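Local coordinates for protein activated BY transcription factor SSRB (Salmonella enterica, PDB 2WNW) that belongs to glycosyl hydrolase family 30, joining a TIM-barrel domain to a beta-sandwich domain, and is named for its activation by the transcription factor SsrB, at residues P125-A130 and H184-Q189; G129-R132 and H136-L139; F149-N154 and D204-S209; P89-D94 and N154-G159. All coordinates share one frame; numbering follows the deposited sequence.

Interaction 1 (P125-A130 and H184-Q189); sequences PLISGA and HGINVQ
Ile-127 and Ile-186 form the tight half of this contact, their side chains crossing at about a right angle. Ile-127 CG2 reaches Ile-186 CD1 at 3.9 Å and also lies 4.0 Å from Ile-186 CG2, so one methyl of the helix sits against both methyls, CD1 and CG2, of Ile-186. A first torsion of -61° sets CG2 of Ile-127 opposite its backbone N, which turns that methyl toward Ile-186. The setting is the outer layer of the TIM barrel: helix 124-133 packs against the turn that leaves helix 167-183 and heads for strand 190-192. That turn is a Schellman motif, in which Gly-185, at positive phi, is the C-prime residue and Ile-186 N returns to Tyr-181 O; the reversal delivers Ile-186 to the flank of helix 124-133, where Tyr-181 also touches both isoleucines. The contact slackens toward the partly exposed Ser-128 and His-184. Ser-128 OG is 4.2 Å from Ile-186 CD1, and at 4.4 Å from His-184 O it is too distant for a bond to that carbonyl; the hydroxyl is instead bonded to Ile-124 O, one turn earlier in its own helix.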
loop_
_atom_site.group_PDB
_atom_site.type_symbol
_atom_site.label_atom_id
_atom_site.label_comp_id
_atom_site.label_asym_id
_atom_site.label_seq_id
_atom_site.Cartn_x
_atom_site.Cartn_y
_atom_site.Cartn_z
ATOM N N PRO A 125 3.738 -38.749 13.878
ATOM C CA PRO A 125 4.151 -39.467 12.663
ATOM C C PRO A 125 4.260 -38.527 11.455
ATOM O O PRO A 125 5.243 -38.558 10.714
ATOM C CB PRO A 125 3.047 -40.509 12.494
ATOM C CG PRO A 125 2.685 -40.825 13.912
ATOM C CD PRO A 125 2.613 -39.438 14.532
ATOM N N LEU A 126 3.245 -37.689 11.264
ATOM C CA LEU A 126 3.233 -36.736 10.151
ATOM C C LEU A 126 4.405 -35.759 10.282
ATOM O O LEU A 126 5.185 -35.574 9.343
ATOM C CB LEU A 126 1.923 -35.941 10.153
ATOM C CG LEU A 126 1.360 -35.403 8.830
ATOM C CD1 LEU A 126 0.370 -34.294 9.151
ATOM C CD2 LEU A 126 2.463 -34.890 7.921
ATOM N N ILE A 127 4.520 -35.132 11.451
ATOM C CA ILE A 127 5.589 -34.167 11.700
ATOM C C ILE A 127 6.971 -34.783 11.497
ATOM O O ILE A 127 7.842 -34.177 10.870
ATOM C CB ILE A 127 5.506 -33.598 13.134
ATOM C CG1 ILE A 127 4.170 -32.881 13.331
ATOM C CG2 ILE A 127 6.651 -32.626 13.374
ATOM C CD1 ILE A 127 3.897 -32.483 14.766
ATOM N N SER A 128 7.172 -35.985 12.028
ATOM C CA SER A 128 8.457 -36.662 11.887
ATOM C C SER A 128 8.765 -36.935 10.420
ATOM O O SER A 128 9.909 -36.807 9.981
ATOM C CB SER A 128 8.455 -37.973 12.672
ATOM O OG SER A 128 8.308 -37.719 14.057
ATOM N N GLY A 129 7.738 -37.308 9.664
ATOM C CA GLY A 129 7.930 -37.577 8.251
ATOM C C GLY A 129 8.391 -36.335 7.512
ATOM O O GLY A 129 9.276 -36.401 6.655
ATOM N N ALA A 130 7.787 -35.198 7.847
ATOM C CA ALA A 130 8.133 -33.930 7.219
ATOM C C ALA A 130 9.558 -33.536 7.589
ATOM O O ALA A 130 10.338 -33.105 6.739
ATOM C CB ALA A 130 7.156 -32.845 7.669
ATOM N N HIS A 184 10.968 -36.849 21.054
ATOM C CA HIS A 184 10.642 -37.524 19.803
ATOM C C HIS A 184 11.345 -36.871 18.616
ATOM O O HIS A 184 10.944 -37.050 17.464
ATOM C CB HIS A 184 9.125 -37.527 19.594
ATOM C CG HIS A 184 8.386 -38.375 20.584
ATOM N ND1 HIS A 184 8.000 -39.670 20.314
ATOM C CD2 HIS A 184 7.999 -38.127 21.857
ATOM C CE1 HIS A 184 7.407 -40.183 21.378
ATOM N NE2 HIS A 184 7.394 -39.267 22.329
ATOM N N GLY A 185 12.395 -36.111 18.909
ATOM C CA GLY A 185 13.161 -35.446 17.869
ATOM C C GLY A 185 12.493 -34.245 17.223
ATOM O O GLY A 185 12.853 -33.862 16.112
ATOM N N ILE A 186 11.529 -33.639 17.908
ATOM C CA ILE A 186 10.834 -32.478 17.357
ATOM C C ILE A 186 11.125 -31.230 18.185
ATOM O O ILE A 186 10.677 -31.108 19.330
ATOM C CB ILE A 186 9.310 -32.712 17.318
ATOM C CG1 ILE A 186 9.007 -34.013 16.568
ATOM C CG2 ILE A 186 8.618 -31.540 16.629
ATOM C CD1 ILE A 186 7.553 -34.448 16.651
ATOM N N ASN A 187 11.886 -30.309 17.602
ATOM C CA ASN A 187 12.237 -29.073 18.288
ATOM C C ASN A 187 11.326 -27.937 17.853
ATOM O O ASN A 187 11.072 -27.745 16.664
ATOM C CB ASN A 187 13.694 -28.707 18.005
ATOM C CG ASN A 187 14.661 -29.781 18.467
ATOM O OD1 ASN A 187 14.659 -30.171 19.634
ATOM N ND2 ASN A 187 15.493 -30.263 17.553
ATOM N N VAL A 188 10.830 -27.191 18.831
ATOM C CA VAL A 188 9.946 -26.065 18.572
ATOM C C VAL A 188 10.754 -24.784 18.739
ATOM O O VAL A 188 11.547 -24.663 19.675
ATOM C CB VAL A 188 8.755 -26.081 19.557
ATOM C CG1 VAL A 188 7.853 -24.868 19.334
ATOM C CG2 VAL A 188 7.968 -27.369 19.376
ATOM N N GLN A 189 10.567 -23.835 17.828
ATOM C CA GLN A 189 11.305 -22.584 17.899
ATOM C C GLN A 189 10.421 -21.374 18.155
ATOM O O GLN A 189 10.923 -20.275 18.390
ATOM C CB GLN A 189 12.100 -22.362 16.611
ATOM C CG GLN A 189 13.073 -23.481 16.281
ATOM C CD GLN A 189 13.925 -23.163 15.066
ATOM O OE1 GLN A 189 14.454 -24.061 14.414
ATOM N NE2 GLN A 189 14.069 -21.877 14.763
#

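Interaction 2 (G129-R132 and H136-L139); sequences GALR and HMKL
Leu-131 and Met-137, the two residues with most surface buried here, cross obliquely where helix 124-133 turns back into strand 138-143. Leu-131 CD1 lies against the root of the methionine, 3.9 Å from Met-137 CB, and against its sulfur, with Met-137 SD 4.1 Å away. The leucine gets there through torsions that, as modelled, lie far from staggered (chi1 -115°, chi2 24°) and direct both methyls across the contact. Its second methyl meets the strand proper, Leu-131 CD2 standing 4.3 Å from Leu-139 CD1. Met-137 bends at its thioether, chi3 69°, and its SD also faces Ala-130 CB at 4.1 Å, so the sulfur bridges two successive residues of the helix. This is a helix-to-strand return of the TIM barrel, made in very few residues, with Phe-76 of helix 65-76 touching both Ala-130 and Met-137. Between Met-137 and Leu-139, Lys-138 points the other way, and its NZ forms salt bridges with Glu-234 and Asp-46. Across the contact itself, by contrast, methyl, methylene and thioether groups meet through dispersion and burial alone; cohesion depends on their fit, and no directional bond fixes the spacing of these two segments.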
loop_
_atom_site.group_PDB
_atom_site.type_symbol
_atom_site.label_atom_id
_atom_site.label_comp_id
_atom_site.label_asym_id
_atom_site.label_seq_id
_atom_site.Cartn_x
_atom_site.Cartn_y
_atom_site.Cartn_z
ATOM N N GLY A 129 7.738 -37.308 9.664
ATOM C CA GLY A 129 7.930 -37.577 8.251
ATOM C C GLY A 129 8.391 -36.335 7.512
ATOM O O GLY A 129 9.276 -36.401 6.655
ATOM N N ALA A 130 7.787 -35.198 7.847
ATOM C CA ALA A 130 8.133 -33.930 7.219
ATOM C C ALA A 130 9.558 -33.536 7.589
ATOM O O ALA A 130 10.338 -33.105 6.739
ATOM C CB ALA A 130 7.156 -32.845 7.669
ATOM N N LEU A 131 9.882 -33.690 8.868
ATOM C CA LEU A 131 11.203 -33.362 9.387
ATOM C C LEU A 131 12.289 -34.206 8.712
ATOM O O LEU A 131 13.437 -33.775 8.602
ATOM C CB LEU A 131 11.220 -33.584 10.901
ATOM C CG LEU A 131 11.415 -32.401 11.857
ATOM C CD1 LEU A 131 10.997 -31.089 11.224
ATOM C CD2 LEU A 131 10.625 -32.682 13.131
ATOM N N ARG A 132 11.928 -35.406 8.265
ATOM C CA ARG A 132 12.890 -36.268 7.585
ATOM C C ARG A 132 13.319 -35.615 6.275
ATOM O O ARG A 132 14.495 -35.649 5.913
ATOM C CB ARG A 132 12.287 -37.649 7.301
ATOM C CG ARG A 132 12.640 -38.709 8.336
ATOM C CD ARG A 132 12.225 -40.102 7.867
ATOM N NE ARG A 132 10.787 -40.332 7.995
ATOM C CZ ARG A 132 10.170 -40.553 9.152
ATOM N NH1 ARG A 132 10.864 -40.577 10.283
ATOM N NH2 ARG A 132 8.858 -40.751 9.179
ATOM N N HIS A 136 15.383 -28.997 9.114
ATOM C CA HIS A 136 15.598 -27.627 9.573
ATOM C C HIS A 136 14.340 -26.759 9.628
ATOM O O HIS A 136 14.427 -25.541 9.797
ATOM C CB HIS A 136 16.665 -26.952 8.707
ATOM C CG HIS A 136 18.023 -27.564 8.851
ATOM N ND1 HIS A 136 18.756 -28.018 7.773
ATOM C CD2 HIS A 136 18.774 -27.818 9.950
ATOM C CE1 HIS A 136 19.897 -28.528 8.203
ATOM N NE2 HIS A 136 19.933 -28.419 9.520
ATOM N N MET A 137 13.175 -27.383 9.491
ATOM C CA MET A 137 11.916 -26.646 9.551
ATOM C C MET A 137 11.816 -25.904 10.878
ATOM O O MET A 137 12.225 -26.421 11.917
ATOM C CB MET A 137 10.720 -27.595 9.464
ATOM C CG MET A 137 10.506 -28.272 8.136
ATOM S SD MET A 137 8.970 -29.218 8.219
ATOM C CE MET A 137 7.772 -27.872 8.298
ATOM N N LYS A 138 11.266 -24.696 10.841
ATOM C CA LYS A 138 11.078 -23.904 12.051
ATOM C C LYS A 138 9.627 -24.156 12.465
ATOM O O LYS A 138 8.696 -23.768 11.754
ATOM C CB LYS A 138 11.298 -22.419 11.754
ATOM C CG LYS A 138 11.081 -21.504 12.948
ATOM C CD LYS A 138 11.166 -20.037 12.548
ATOM C CE LYS A 138 10.890 -19.130 13.740
ATOM N NZ LYS A 138 10.871 -17.686 13.373
ATOM N N LEU A 139 9.439 -24.805 13.611
ATOM C CA LEU A 139 8.102 -25.144 14.082
ATOM C C LEU A 139 7.549 -24.221 15.165
ATOM O O LEU A 139 8.257 -23.834 16.100
ATOM C CB LEU A 139 8.090 -26.593 14.584
ATOM C CG LEU A 139 8.687 -27.633 13.625
ATOM C CD1 LEU A 139 8.702 -29.006 14.287
ATOM C CD2 LEU A 139 7.880 -27.672 12.339
#

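Interaction 3 (F149-N154 and D204-S209); sequences FMKTNN and DSCLYS
The flat group that counts across this contact is the Ser-205 peptide carbonyl, met end-on by the ammonium of Lys-151: Lys-151 NZ donates to Ser-205 O over 2.7 Å, with a C=O...N angle of 169°. The one aromatic ring of 149-154, that of Phe-149, stays apart, with Met-150 CG 3.9 Å above one face and displaced toward the rim. Lys-151 CE follows its amine in, 3.7 Å from Ser-205 O and 4.1 Å from Cys-206 SG. A bend at chi3 (64°) in an otherwise extended chain turns the amine to the carbonyl, while the cysteine sulfur, opposite its own backbone N, lies beside the lysine's last methylene. The same NZ is hydrogen-bonded to Asp-155 O, Gly-159 O and Ser-145 OG, so four oxygens surround a buried ammonium and must share its three N-H groups, surroundings that would probably favour its charged form. Ser-205 OG in turn binds Gly-159 N. Lys-151 also opens a type I beta turn ending at Asn-154, whose N is 3.3 Å from Lys-151 O. The contact thus ties together two long loops of the TIM barrel, one leaving strand 138-143 and the other leaving strand 190-192, with Met-150 and Tyr-208 resting on helix 167-183 and Met-150 also on helix 106-110.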
loop_
_atom_site.group_PDB
_atom_site.type_symbol
_atom_site.label_atom_id
_atom_site.label_comp_id
_atom_site.label_asym_id
_atom_site.label_seq_id
_atom_site.Cartn_x
_atom_site.Cartn_y
_atom_site.Cartn_z
ATOM N N PHE A 149 -10.692 -28.198 33.320
ATOM C CA PHE A 149 -10.696 -27.863 34.742
ATOM C C PHE A 149 -9.876 -26.633 35.115
ATOM O O PHE A 149 -10.008 -26.115 36.222
ATOM C CB PHE A 149 -10.252 -29.061 35.597
ATOM C CG PHE A 149 -8.779 -29.358 35.536
ATOM C CD1 PHE A 149 -8.234 -30.056 34.462
ATOM C CD2 PHE A 149 -7.937 -28.961 36.575
ATOM C CE1 PHE A 149 -6.870 -30.362 34.423
ATOM C CE2 PHE A 149 -6.573 -29.261 36.545
ATOM C CZ PHE A 149 -6.040 -29.963 35.467
ATOM N N MET A 150 -9.039 -26.158 34.194
ATOM C CA MET A 150 -8.221 -24.977 34.457
ATOM C C MET A 150 -8.915 -23.691 34.013
ATOM O O MET A 150 -8.360 -22.602 34.158
ATOM C CB MET A 150 -6.872 -25.084 33.737
ATOM C CG MET A 150 -5.929 -26.133 34.298
ATOM S SD MET A 150 -4.247 -25.906 33.670
ATOM C CE MET A 150 -3.476 -27.400 34.253
ATOM N N LYS A 151 -10.129 -23.819 33.488
ATOM C CA LYS A 151 -10.873 -22.667 32.993
ATOM C C LYS A 151 -12.099 -22.288 33.818
ATOM O O LYS A 151 -12.658 -23.107 34.551
ATOM C CB LYS A 151 -11.292 -22.924 31.542
ATOM C CG LYS A 151 -10.127 -23.326 30.644
ATOM C CD LYS A 151 -10.588 -23.741 29.260
ATOM C CE LYS A 151 -11.235 -22.587 28.508
ATOM N NZ LYS A 151 -11.815 -23.060 27.223
ATOM N N THR A 152 -12.510 -21.033 33.678
ATOM C CA THR A 152 -13.665 -20.501 34.394
ATOM C C THR A 152 -14.979 -21.156 33.979
ATOM O O THR A 152 -15.951 -21.145 34.743
ATOM C CB THR A 152 -13.791 -18.982 34.170
ATOM O OG1 THR A 152 -13.828 -18.711 32.762
ATOM C CG2 THR A 152 -12.612 -18.255 34.787
ATOM N N ASN A 153 -15.010 -21.729 32.778
ATOM C CA ASN A 153 -16.224 -22.370 32.273
ATOM C C ASN A 153 -16.160 -23.897 32.278
ATOM O O ASN A 153 -17.087 -24.563 31.813
ATOM C CB ASN A 153 -16.524 -21.869 30.853
ATOM C CG ASN A 153 -15.487 -22.321 29.843
ATOM O OD1 ASN A 153 -14.314 -22.487 30.178
ATOM N ND2 ASN A 153 -15.912 -22.514 28.597
ATOM N N ASN A 154 -15.063 -24.450 32.790
ATOM C CA ASN A 154 -14.900 -25.901 32.868
ATOM C C ASN A 154 -15.213 -26.600 31.539
ATOM O O ASN A 154 -15.848 -27.655 31.513
ATOM C CB ASN A 154 -15.805 -26.441 33.987
ATOM C CG ASN A 154 -15.588 -27.913 34.265
ATOM O OD1 ASN A 154 -14.452 -28.383 34.343
ATOM N ND2 ASN A 154 -16.684 -28.650 34.435
ATOM N N ASP A 204 -12.686 -25.355 20.567
ATOM C CA ASP A 204 -11.612 -24.990 21.493
ATOM C C ASP A 204 -11.226 -23.517 21.412
ATOM O O ASP A 204 -10.804 -23.031 20.365
ATOM C CB ASP A 204 -10.390 -25.861 21.218
ATOM C CG ASP A 204 -10.734 -27.333 21.178
ATOM O OD1 ASP A 204 -10.467 -28.039 22.174
ATOM O OD2 ASP A 204 -11.291 -27.776 20.149
ATOM N N SER A 205 -11.366 -22.815 22.530
ATOM C CA SER A 205 -11.046 -21.395 22.593
ATOM C C SER A 205 -10.852 -20.957 24.044
ATOM O O SER A 205 -11.299 -21.628 24.968
ATOM C CB SER A 205 -12.168 -20.583 21.935
ATOM O OG SER A 205 -13.440 -20.966 22.437
ATOM N N CYS A 206 -10.183 -19.827 24.236
ATOM C CA CYS A 206 -9.920 -19.308 25.574
ATOM C C CYS A 206 -9.606 -17.823 25.453
ATOM O O CYS A 206 -8.822 -17.421 24.594
ATOM C CB CYS A 206 -8.731 -20.051 26.192
ATOM S SG CYS A 206 -8.405 -19.661 27.926
ATOM N N LEU A 207 -10.211 -17.011 26.316
ATOM C CA LEU A 207 -10.012 -15.567 26.279
ATOM C C LEU A 207 -8.954 -15.041 27.241
ATOM O O LEU A 207 -8.823 -15.516 28.367
ATOM C CB LEU A 207 -11.327 -14.848 26.584
ATOM C CG LEU A 207 -12.553 -15.172 25.731
ATOM C CD1 LEU A 207 -13.758 -14.435 26.303
ATOM C CD2 LEU A 207 -12.309 -14.769 24.285
ATOM N N TYR A 208 -8.206 -14.049 26.772
ATOM C CA TYR A 208 -7.172 -13.379 27.556
ATOM C C TYR A 208 -7.248 -11.904 27.193
ATOM O O TYR A 208 -7.428 -11.566 26.022
ATOM C CB TYR A 208 -5.763 -13.836 27.172
ATOM C CG TYR A 208 -5.343 -15.225 27.580
ATOM C CD1 TYR A 208 -4.509 -15.426 28.681
ATOM C CD2 TYR A 208 -5.692 -16.330 26.805
ATOM C CE1 TYR A 208 -4.019 -16.700 28.990
ATOM C CE2 TYR A 208 -5.214 -17.599 27.104
ATOM C CZ TYR A 208 -4.375 -17.775 28.193
ATOM O OH TYR A 208 -3.875 -19.031 28.454
ATOM N N SER A 209 -7.113 -11.029 28.181
ATOM C CA SER A 209 -7.093 -9.599 27.903
ATOM C C SER A 209 -5.641 -9.405 27.472
ATOM O O SER A 209 -4.826 -10.305 27.662
ATOM C CB SER A 209 -7.354 -8.796 29.175
ATOM O OG SER A 209 -6.325 -9.035 30.121
#

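Interaction 4 (P89-D94 and N154-G159); sequences PIQSCD and NDMNGG
Met-156 reaches Ser-92 and Gln-91 because its chain runs straight through chi2 and then folds at chi3 (78°), presenting the terminal methyl to the opposite loop; Ser-92 answers with a first torsion of 60° that places OG between its backbone N and carbonyl carbon. Both segments lie at the carboxyl ends of the TIM-barrel strands, the end where the active site is found in this fold. Segment 89-94 begins on strand 85-90 and runs out into a loop; the partner segment, 154-159, is part of the long connection that follows the neighbouring strand 138-143. Met-156 CE comes to 3.3 Å from Ser-92 OG, a close approach of methyl to oxygen, whereas Met-156 SD stays back at 4.0 Å from the same OG. The methyl also lies 4.2 Å from Gln-91 CB, and the glutamine and methionine chains cross at about a right angle. The serine hydroxyl is held by polar partners beyond the two segments, namely Asp-204 OD1 and the backbone N of Tyr-100; the methionine therefore packs over an oxygen whose bonding lies with others. Further along 89-94, Asp-94 OD1 is bonded to a glycerol, probably from the crystallisation liquor. On its own side Met-156 sits inside an Asx turn formed by its neighbours. Asn-157 N donates to Asp-155 OD1 over 2.9 Å, and the donor approaches from above the carboxylate, 62° out of its plane.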
loop_
_atom_site.group_PDB
_atom_site.type_symbol
_atom_site.label_atom_id
_atom_site.label_comp_id
_atom_site.label_asym_id
_atom_site.label_seq_id
_atom_site.Cartn_x
_atom_site.Cartn_y
_atom_site.Cartn_z
ATOM N N PRO A 89 -0.990 -27.383 17.015
ATOM C CA PRO A 89 -1.709 -27.118 18.256
ATOM C C PRO A 89 -1.203 -27.816 19.512
ATOM O O PRO A 89 -0.763 -28.969 19.469
ATOM C CB PRO A 89 -3.127 -27.553 17.912
ATOM C CG PRO A 89 -2.871 -28.781 17.089
ATOM C CD PRO A 89 -1.740 -28.335 16.170
ATOM N N ILE A 90 -1.264 -27.086 20.623
ATOM C CA ILE A 90 -0.899 -27.601 21.937
ATOM C C ILE A 90 -2.286 -27.975 22.468
ATOM O O ILE A 90 -3.078 -27.104 22.835
ATOM C CB ILE A 90 -0.241 -26.500 22.809
ATOM C CG1 ILE A 90 1.075 -26.056 22.161
ATOM C CG2 ILE A 90 -0.005 -27.017 24.229
ATOM C CD1 ILE A 90 1.789 -24.916 22.887
ATOM N N GLN A 91 -2.559 -29.278 22.478
ATOM C CA GLN A 91 -3.850 -29.855 22.859
ATOM C C GLN A 91 -4.778 -29.663 21.652
ATOM O O GLN A 91 -4.353 -29.154 20.617
ATOM C CB GLN A 91 -4.420 -29.215 24.135
ATOM C CG GLN A 91 -3.479 -29.369 25.336
ATOM C CD GLN A 91 -4.152 -29.162 26.683
ATOM O OE1 GLN A 91 -5.014 -28.291 26.844
ATOM N NE2 GLN A 91 -3.739 -29.948 27.669
ATOM N N SER A 92 -6.038 -30.059 21.774
ATOM C CA SER A 92 -6.964 -29.981 20.646
ATOM C C SER A 92 -7.391 -28.616 20.095
ATOM O O SER A 92 -7.444 -27.617 20.811
ATOM C CB SER A 92 -8.226 -30.779 20.982
ATOM O OG SER A 92 -8.859 -30.251 22.134
ATOM N N CYS A 93 -7.680 -28.602 18.794
ATOM C CA CYS A 93 -8.190 -27.425 18.101
ATOM C C CYS A 93 -9.443 -27.979 17.419
ATOM O O CYS A 93 -9.759 -29.157 17.607
ATOM C CB CYS A 93 -7.178 -26.878 17.076
ATOM S SG CYS A 93 -6.807 -27.918 15.650
ATOM N N ASP A 94 -10.168 -27.170 16.653
ATOM C CA ASP A 94 -11.382 -27.685 16.016
ATOM C C ASP A 94 -11.091 -28.814 15.034
ATOM O O ASP A 94 -11.909 -29.723 14.859
ATOM C CB ASP A 94 -12.171 -26.553 15.336
ATOM C CG ASP A 94 -11.347 -25.774 14.338
ATOM O OD1 ASP A 94 -10.184 -25.445 14.654
ATOM O OD2 ASP A 94 -11.873 -25.470 13.246
ATOM N N ASN A 154 -15.063 -24.450 32.790
ATOM C CA ASN A 154 -14.900 -25.901 32.868
ATOM C C ASN A 154 -15.213 -26.600 31.539
ATOM O O ASN A 154 -15.848 -27.655 31.513
ATOM C CB ASN A 154 -15.805 -26.441 33.987
ATOM C CG ASN A 154 -15.588 -27.913 34.265
ATOM O OD1 ASN A 154 -14.452 -28.383 34.343
ATOM N ND2 ASN A 154 -16.684 -28.650 34.435
ATOM N N ASP A 155 -14.745 -26.018 30.436
ATOM C CA ASP A 155 -15.002 -26.580 29.107
ATOM C C ASP A 155 -13.955 -26.050 28.136
ATOM O O ASP A 155 -13.697 -24.849 28.108
ATOM C CB ASP A 155 -16.393 -26.141 28.640
ATOM C CG ASP A 155 -16.870 -26.868 27.383
ATOM O OD1 ASP A 155 -16.068 -27.526 26.688
ATOM O OD2 ASP A 155 -18.078 -26.765 27.086
ATOM N N MET A 156 -13.351 -26.930 27.343
ATOM C CA MET A 156 -12.355 -26.480 26.372
ATOM C C MET A 156 -13.028 -25.649 25.276
ATOM O O MET A 156 -12.400 -24.772 24.678
ATOM C CB MET A 156 -11.622 -27.675 25.756
ATOM C CG MET A 156 -10.665 -28.361 26.721
ATOM S SD MET A 156 -9.713 -29.661 25.948
ATOM C CE MET A 156 -8.453 -28.706 25.073
ATOM N N ASN A 157 -14.308 -25.921 25.027
ATOM C CA ASN A 157 -15.069 -25.188 24.015
ATOM C C ASN A 157 -15.844 -24.031 24.648
ATOM O O ASN A 157 -15.985 -23.953 25.869
ATOM C CB ASN A 157 -16.098 -26.095 23.328
ATOM C CG ASN A 157 -15.524 -27.421 22.887
ATOM O OD1 ASN A 157 -15.910 -28.476 23.399
ATOM N ND2 ASN A 157 -14.607 -27.383 21.932
ATOM N N GLY A 158 -16.347 -23.141 23.799
ATOM C CA GLY A 158 -17.160 -22.030 24.261
ATOM C C GLY A 158 -16.514 -20.880 24.997
ATOM O O GLY A 158 -17.181 -20.196 25.774
ATOM N N GLY A 159 -15.228 -20.652 24.764
ATOM C CA GLY A 159 -14.562 -19.548 25.426
ATOM C C GLY A 159 -14.107 -19.823 26.846
ATOM O O GLY A 159 -13.494 -20.851 27.129
#

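All four contacts lie in the TIM-barrel domain, at two ends of it. Interactions 1 and 2 share helix 124-133, their centres about 6 Å apart, and join it to the turn before strand 190-192 and to the start of strand 138-143; both are apolar, interaction 2 buried and interaction 1 opening toward solvent. Ile-186 CG2 meets Leu-139 CD1 at 3.5 Å, merging them into one hydrophobic layer. Interactions 3 and 4 are buried among the loops beyond the opposite strand ends, centres about 8 Å apart. Interaction 3 rests on a lysine-to-carbonyl bond, whereas in interaction 4 a methionine methyl packs on polar side chains; Asp-204 OD1 and Ser-92 OG, 2.7 Å apart, link them. Interactions 2 and 4 reach adjacent strands without touching.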